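Local atomic coordinates of alpha-L-rhamnosidase (Aspergillus terreus, PDB entry 6GSZ), a protein that probably hydrolyses terminal non-reducing alpha-L-rhamnose residues in alpha-L-rhamnosides. Residues 25-30 with 80-85; 39-44 with 63-68. All coordinates share one frame; numbering follows the deposited sequence.

Both contacts belong to the N-terminal immunoglobulin-like domain, and their centres are 8 Å apart. Strand 25-30 (contact 1) and residues 63-68 of the loop after strand 53-58 (contact 2) pack on the same inner face of the sheet that holds neighbouring strands 78-86 and 38-46. They share one hydrophobic core: the rings of Trp27 and Tyr41 meet edge-to-face, with Trp27 CZ2 3.5 Å from Tyr41 CG. Salt bridges join the two sheet strands, from Arg81 NE to Glu44 OE2 (2.7 Å) and from Arg83 NH2 to Glu42 OE1 (2.8 Å). Each contact carries a calcium ligand, Asp30 or Val63. Ser26 of contact 1 also lines the pocket of a bound 2-(2-methoxyethoxy)ethanol, whereas the residues around the bound glucose belong to neither.

Contact 1. Residues 25-30 with 80-85; sequences VSWRFD and VRVRSF. With CA (calcium ion), chain T.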
loop_
_atom_site.group_PDB
_atom_site.type_symbol
_atom_site.label_atom_id
_atom_site.label_comp_id
_atom_site.label_asym_id
_atom_site.label_seq_id
_atom_site.Cartn_x
_atom_site.Cartn_y
_atom_site.Cartn_z
ATOM N N VAL A 25 4.451 -12.715 -18.375
ATOM C CA VAL A 25 3.815 -11.720 -19.203
ATOM C C VAL A 25 2.307 -11.790 -18.980
ATOM O O VAL A 25 1.728 -12.870 -18.927
ATOM C CB VAL A 25 4.173 -11.914 -20.695
ATOM C CG1 VAL A 25 3.674 -10.748 -21.525
ATOM C CG2 VAL A 25 5.675 -12.145 -20.870
ATOM N N SER A 26 1.667 -10.637 -18.958
ATOM C CA SER A 26 0.210 -10.502 -18.849
ATOM C C SER A 26 -0.288 -9.424 -19.808
ATOM O O SER A 26 0.422 -8.462 -20.062
ATOM C CB SER A 26 -0.226 -10.122 -17.450
ATOM O OG SER A 26 0.258 -11.013 -16.469
ATOM N N TRP A 27 -1.501 -9.584 -20.320
ATOM C CA TRP A 27 -2.100 -8.529 -21.100
ATOM C C TRP A 27 -3.537 -8.340 -20.665
ATOM O O TRP A 27 -4.282 -9.315 -20.539
ATOM C CB TRP A 27 -1.977 -8.804 -22.605
ATOM C CG TRP A 27 -2.325 -10.206 -23.024
ATOM C CD1 TRP A 27 -3.491 -10.670 -23.579
ATOM C CD2 TRP A 27 -1.406 -11.299 -23.059
ATOM N NE1 TRP A 27 -3.343 -11.990 -23.879
ATOM C CE2 TRP A 27 -2.092 -12.411 -23.594
ATOM C CE3 TRP A 27 -0.057 -11.439 -22.680
ATOM C CZ2 TRP A 27 -1.474 -13.636 -23.745
ATOM C CZ3 TRP A 27 0.559 -12.655 -22.832
ATOM C CH2 TRP A 27 -0.150 -13.752 -23.363
ATOM N N ARG A 28 -3.953 -7.098 -20.566
ATOM C CA ARG A 28 -5.325 -6.746 -20.292
ATOM C C ARG A 28 -6.036 -6.376 -21.603
ATOM O O ARG A 28 -5.432 -5.826 -22.504
ATOM C CB ARG A 28 -5.236 -5.614 -19.274
ATOM C CG ARG A 28 -6.533 -5.269 -18.581
ATOM C CD ARG A 28 -6.164 -4.287 -17.487
ATOM N NE ARG A 28 -5.896 -4.960 -16.221
ATOM C CZ ARG A 28 -5.269 -4.429 -15.189
ATOM N NH1 ARG A 28 -5.522 -4.907 -13.981
ATOM N NH2 ARG A 28 -4.396 -3.450 -15.366
ATOM N N PHE A 29 -7.332 -6.673 -21.675
ATOM C CA PHE A 29 -8.142 -6.423 -22.838
ATOM C C PHE A 29 -9.025 -5.197 -22.643
ATOM O O PHE A 29 -9.429 -4.854 -21.503
ATOM C CB PHE A 29 -9.043 -7.627 -23.091
ATOM C CG PHE A 29 -8.323 -8.915 -23.378
ATOM C CD1 PHE A 29 -7.758 -9.165 -24.625
ATOM C CD2 PHE A 29 -8.181 -9.871 -22.386
ATOM C CE1 PHE A 29 -7.141 -10.375 -24.893
ATOM C CE2 PHE A 29 -7.504 -11.049 -22.642
ATOM C CZ PHE A 29 -7.014 -11.315 -23.899
ATOM N N ASP A 30 -9.368 -4.573 -23.770
ATOM C CA ASP A 30 -10.381 -3.506 -23.828
ATOM C C ASP A 30 -11.340 -3.873 -24.968
ATOM O O ASP A 30 -10.937 -4.345 -25.989
ATOM C CB ASP A 30 -9.717 -2.135 -23.999
ATOM C CG ASP A 30 -10.608 -0.913 -23.903
ATOM O OD1 ASP A 30 -11.823 -1.025 -23.568
ATOM O OD2 ASP A 30 -10.064 0.162 -24.153
ATOM N N VAL A 80 8.698 -5.868 -26.693
ATOM C CA VAL A 80 7.704 -6.934 -26.719
ATOM C C VAL A 80 6.390 -6.400 -27.235
ATOM O O VAL A 80 5.955 -5.318 -26.843
ATOM C CB VAL A 80 7.543 -7.524 -25.307
ATOM C CG1 VAL A 80 6.387 -8.515 -25.284
ATOM C CG2 VAL A 80 8.831 -8.221 -24.880
ATOM N N ARG A 81 5.733 -7.204 -28.103
ATOM C CA ARG A 81 4.330 -6.974 -28.441
ATOM C C ARG A 81 3.600 -8.314 -28.313
ATOM O O ARG A 81 4.231 -9.352 -28.413
ATOM C CB ARG A 81 4.165 -6.425 -29.859
ATOM C CG ARG A 81 4.837 -5.087 -30.111
ATOM C CD ARG A 81 4.400 -4.500 -31.450
ATOM N NE ARG A 81 4.859 -5.310 -32.557
ATOM C CZ ARG A 81 4.344 -5.230 -33.803
ATOM N NH1 ARG A 81 3.386 -4.351 -34.070
ATOM N NH2 ARG A 81 4.771 -6.054 -34.755
ATOM N N VAL A 82 2.287 -8.240 -28.078
ATOM C CA VAL A 82 1.435 -9.406 -27.969
ATOM C C VAL A 82 0.228 -9.218 -28.863
ATOM O O VAL A 82 -0.291 -8.132 -28.997
ATOM C CB VAL A 82 1.003 -9.629 -26.507
ATOM C CG1 VAL A 82 0.101 -10.851 -26.359
ATOM C CG2 VAL A 82 2.222 -9.703 -25.591
ATOM N N ARG A 83 -0.295 -10.333 -29.378
ATOM C CA ARG A 83 -1.648 -10.336 -29.946
ATOM C C ARG A 83 -2.318 -11.644 -29.548
ATOM O O ARG A 83 -1.682 -12.632 -29.320
ATOM C CB ARG A 83 -1.663 -10.091 -31.457
ATOM C CG ARG A 83 -0.936 -11.133 -32.271
ATOM C CD ARG A 83 -1.070 -10.795 -33.760
ATOM N NE ARG A 83 -0.411 -11.793 -34.564
ATOM C CZ ARG A 83 -0.500 -11.864 -35.886
ATOM N NH1 ARG A 83 -1.227 -10.975 -36.561
ATOM N NH2 ARG A 83 0.134 -12.837 -36.510
ATOM N N SER A 84 -3.631 -11.552 -29.469
ATOM C CA SER A 84 -4.467 -12.590 -28.919
ATOM C C SER A 84 -5.531 -12.986 -29.959
ATOM O O SER A 84 -6.097 -12.132 -30.632
ATOM C CB SER A 84 -5.059 -12.098 -27.624
ATOM O OG SER A 84 -5.970 -13.038 -27.110
ATOM N N PHE A 85 -5.784 -14.297 -30.052
ATOM C CA PHE A 85 -6.711 -14.906 -30.991
ATOM C C PHE A 85 -7.928 -15.492 -30.261
ATOM O O PHE A 85 -7.782 -16.270 -29.322
ATOM C CB PHE A 85 -5.967 -15.994 -31.758
ATOM C CG PHE A 85 -4.775 -15.508 -32.535
ATOM C CD1 PHE A 85 -3.530 -15.407 -31.918
ATOM C CD2 PHE A 85 -4.895 -15.107 -33.862
ATOM C CE1 PHE A 85 -2.427 -14.956 -32.621
ATOM C CE2 PHE A 85 -3.795 -14.638 -34.552
ATOM C CZ PHE A 85 -2.565 -14.573 -33.935
HETATM CA CA CA T . -13.598 -0.250 -22.264
HETATM O O HOH W 1 -12.540 -1.069 -20.844
HETATM O O HOH W 2 -14.819 -1.882 -23.258
HETATM O O HOH W 3 -14.940 -0.360 -20.055
#
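Val82 presses its CG1 methyl squarely onto one face of the Trp27 indole: the carbon stands 3.7 Å from the centroid of the six-membered ring and 12° off its normal, a CH-pi contact. The valine torsion sets this up, since CG1 is anti to the backbone N, while the other methyl, CG2, approaches Val25 CG1 at 4.4 Å. Trp27 has its CG between the backbone N and the carbonyl carbon (chi1 46°), a position that turns the wide indole crosswise to the valine. Around the indole rim, Val25 CG1 and Phe29 CE1 lie in the ring plane. Ser84 is small enough to sit against the place where the two aromatic side chains meet: its OG comes to the edge of the Phe29 ring, 3.7 Å from CE1, and its CB is 4.1 Å from Trp27 NE1. The two buried polar groups, Trp27 NE1 and Ser84 OG, both hydrogen-bond to OE1 of Gln38, which satisfies them without a direct bond across the contact. At the far end of the strand, Asp30 OD1 binds a calcium ion at 2.3 Å. The strand segments cross at -56°, 8.9 Å apart at closest approach, as layers of a beta sandwich rather than sheet neighbours. Strand 25-30 pairs antiparallel with 3-9, whose Ile4 touches both Trp27 and Val82, while 78-86 lies between strands 38-46 and 99-103.

Contact 2. Residues 39-44 with 63-68; sequences RAYEIE and VLVPWP. With CA (calcium ion), chain I.
A calcium-binding loop of the immunoglobulin-like domain packs here on the inner face of strand 38-46, with Tyr41 and Ile43 reaching Val65, Pro66 and Pro68. Tyr41 meets Val65 from the opposite direction: its OH is 3.4 Å from Val65 CB, and CZ lies 3.8 Å from CG2, the methyl coming obliquely at the ring. With chi1 at 62°, the tyrosine sends its long ring toward the loop, where the hydroxyl finds a polar partner beyond the hydrophobic contact. Water 4, in the plane of the phenol ring, is 2.7 Å from Tyr41 OH and donates a hydrogen bond to Pro66 O at 2.8 Å, tying strand to loop. Ile43 supplies the rest of the apolar contact. Both its branches rest on Pro68, the CG2 methyl touching Pro68 CG at 3.9 Å, and the two side chains cross at about a right angle; CD1, at the end of the longer branch, also reaches Val65 CG2 at 4.2 Å. A branched chain thus meets two partners at once, and the apolar proline ring offers it a rigid hydrocarbon surface. Earlier in the loop, Val63 O binds calcium at 2.3 Å, with Asp61 OD1 and four waters among the other ligands; one of these, water 5, also donates to Leu64 O at 2.8 Å. Leu64, with phi 56° and psi 48°, forms with Val65 a G1 beta bulge facing Val25. Through that pairing the loop runs along strand 25-30, and Val65 also touches Trp27. On the sheet side, strand 38-46 lies between 53-58, whose Phe55 touches Pro68, and 78-86, whose Val80 meets both Ile43 and Trp67.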
loop_
_atom_site.group_PDB
_atom_site.type_symbol
_atom_site.label_atom_id
_atom_site.label_comp_id
_atom_site.label_asym_id
_atom_site.label_seq_id
_atom_site.Cartn_x
_atom_site.Cartn_y
_atom_site.Cartn_z
ATOM N N ARG A 39 -8.138 -18.381 -27.524
ATOM C CA ARG A 39 -7.633 -19.703 -27.800
ATOM C C ARG A 39 -6.112 -19.748 -27.984
ATOM O O ARG A 39 -5.518 -20.816 -27.795
ATOM C CB ARG A 39 -8.339 -20.347 -28.988
ATOM C CG ARG A 39 -8.088 -19.658 -30.316
ATOM C CD ARG A 39 -8.689 -20.470 -31.472
ATOM N NE ARG A 39 -8.352 -21.890 -31.389
ATOM C CZ ARG A 39 -9.183 -22.885 -31.024
ATOM N NH1 ARG A 39 -10.475 -22.673 -30.768
ATOM N NH2 ARG A 39 -8.693 -24.108 -30.920
ATOM N N ALA A 40 -5.483 -18.609 -28.324
ATOM C CA ALA A 40 -4.053 -18.630 -28.606
ATOM C C ALA A 40 -3.532 -17.210 -28.489
ATOM O O ALA A 40 -4.292 -16.252 -28.495
ATOM C CB ALA A 40 -3.752 -19.163 -29.988
ATOM N N TYR A 41 -2.215 -17.099 -28.379
ATOM C CA TYR A 41 -1.542 -15.798 -28.381
ATOM C C TYR A 41 -0.219 -15.935 -29.128
ATOM O O TYR A 41 0.345 -17.001 -29.274
ATOM C CB TYR A 41 -1.351 -15.253 -26.968
ATOM C CG TYR A 41 -0.490 -16.081 -26.059
ATOM C CD1 TYR A 41 0.896 -15.976 -26.099
ATOM C CD2 TYR A 41 -1.041 -16.887 -25.071
ATOM C CE1 TYR A 41 1.703 -16.685 -25.224
ATOM C CE2 TYR A 41 -0.247 -17.576 -24.182
ATOM C CZ TYR A 41 1.133 -17.439 -24.210
ATOM O OH TYR A 41 1.909 -18.149 -23.306
ATOM N N GLU A 42 0.278 -14.761 -29.533
ATOM C CA GLU A 42 1.612 -14.599 -30.083
ATOM C C GLU A 42 2.317 -13.497 -29.286
ATOM O O GLU A 42 1.749 -12.438 -29.060
ATOM C CB GLU A 42 1.569 -14.271 -31.581
ATOM C CG GLU A 42 1.233 -15.489 -32.412
ATOM C CD GLU A 42 1.173 -15.236 -33.903
ATOM O OE1 GLU A 42 1.224 -14.069 -34.300
ATOM O OE2 GLU A 42 0.985 -16.232 -34.650
ATOM N N ILE A 43 3.549 -13.799 -28.899
ATOM C CA ILE A 43 4.444 -12.809 -28.264
ATOM C C ILE A 43 5.628 -12.593 -29.213
ATOM O O ILE A 43 6.341 -13.532 -29.543
ATOM C CB ILE A 43 4.932 -13.262 -26.881
ATOM C CG1 ILE A 43 3.782 -13.549 -25.931
ATOM C CG2 ILE A 43 5.867 -12.189 -26.318
ATOM C CD1 ILE A 43 4.164 -14.095 -24.560
ATOM N N GLU A 44 5.808 -11.335 -29.617
ATOM C CA GLU A 44 6.947 -10.880 -30.431
ATOM C C GLU A 44 8.013 -10.333 -29.483
ATOM O O GLU A 44 7.730 -9.435 -28.683
ATOM C CB GLU A 44 6.485 -9.800 -31.405
ATOM C CG GLU A 44 7.580 -9.287 -32.341
ATOM C CD GLU A 44 7.114 -8.028 -33.048
ATOM O OE1 GLU A 44 6.769 -8.112 -34.249
ATOM O OE2 GLU A 44 6.998 -6.987 -32.360
ATOM N N VAL A 63 -2.748 -14.173 -18.329
ATOM C CA VAL A 63 -2.210 -13.604 -17.096
ATOM C C VAL A 63 -1.049 -14.456 -16.605
ATOM O O VAL A 63 -1.196 -15.643 -16.315
ATOM C CB VAL A 63 -3.305 -13.525 -16.009
ATOM C CG1 VAL A 63 -2.715 -13.016 -14.685
ATOM C CG2 VAL A 63 -4.458 -12.650 -16.452
ATOM N N LEU A 64 0.100 -13.785 -16.461
ATOM C CA LEU A 64 1.313 -14.415 -15.888
ATOM C C LEU A 64 1.707 -15.691 -16.663
ATOM O O LEU A 64 2.069 -16.731 -16.055
ATOM C CB LEU A 64 1.118 -14.649 -14.389
ATOM C CG LEU A 64 0.928 -13.362 -13.565
ATOM C CD1 LEU A 64 0.394 -13.696 -12.169
ATOM C CD2 LEU A 64 2.199 -12.520 -13.433
ATOM N N VAL A 65 1.744 -15.554 -17.992
ATOM C CA VAL A 65 2.184 -16.648 -18.857
ATOM C C VAL A 65 3.706 -16.643 -18.911
ATOM O O VAL A 65 4.343 -15.653 -18.529
ATOM C CB VAL A 65 1.585 -16.550 -20.274
ATOM C CG1 VAL A 65 0.064 -16.325 -20.228
ATOM C CG2 VAL A 65 2.264 -15.491 -21.116
ATOM N N PRO A 66 4.361 -17.743 -19.325
ATOM C CA PRO A 66 5.812 -17.784 -19.323
ATOM C C PRO A 66 6.517 -16.840 -20.294
ATOM O O PRO A 66 5.995 -16.474 -21.335
ATOM C CB PRO A 66 6.140 -19.233 -19.698
ATOM C CG PRO A 66 4.871 -19.998 -19.394
ATOM C CD PRO A 66 3.761 -19.016 -19.733
ATOM N N TRP A 67 7.686 -16.349 -19.845
ATOM C CA TRP A 67 8.593 -15.693 -20.786
ATOM C C TRP A 67 8.926 -16.681 -21.903
ATOM O O TRP A 67 9.348 -17.784 -21.597
ATOM C CB TRP A 67 9.848 -15.271 -20.030
ATOM C CG TRP A 67 10.891 -14.634 -20.900
ATOM C CD1 TRP A 67 12.100 -15.176 -21.271
ATOM C CD2 TRP A 67 10.803 -13.348 -21.528
ATOM N NE1 TRP A 67 12.766 -14.309 -22.102
ATOM C CE2 TRP A 67 12.004 -13.180 -22.264
ATOM C CE3 TRP A 67 9.831 -12.348 -21.554
ATOM C CZ2 TRP A 67 12.226 -12.042 -23.030
ATOM C CZ3 TRP A 67 10.068 -11.221 -22.302
ATOM C CH2 TRP A 67 11.253 -11.077 -23.034
ATOM N N PRO A 68 8.720 -16.327 -23.172
ATOM C CA PRO A 68 8.877 -17.318 -24.248
ATOM C C PRO A 68 10.257 -17.424 -24.900
ATOM O O PRO A 68 10.513 -18.289 -25.695
ATOM C CB PRO A 68 7.882 -16.804 -25.305
ATOM C CG PRO A 68 7.956 -15.290 -25.130
ATOM C CD PRO A 68 8.060 -15.091 -23.625
HETATM CA CA CA I . -2.274 -17.544 -15.623
HETATM O O HOH W 4 4.558 -17.746 -23.328
HETATM O O HOH W 5 -0.032 -18.415 -15.200
HETATM O O HOH W 6 -2.002 -16.764 -13.322
HETATM O O HOH W 7 -4.518 -16.955 -15.014
HETATM O O HOH W 8 -3.119 -19.677 -14.891
#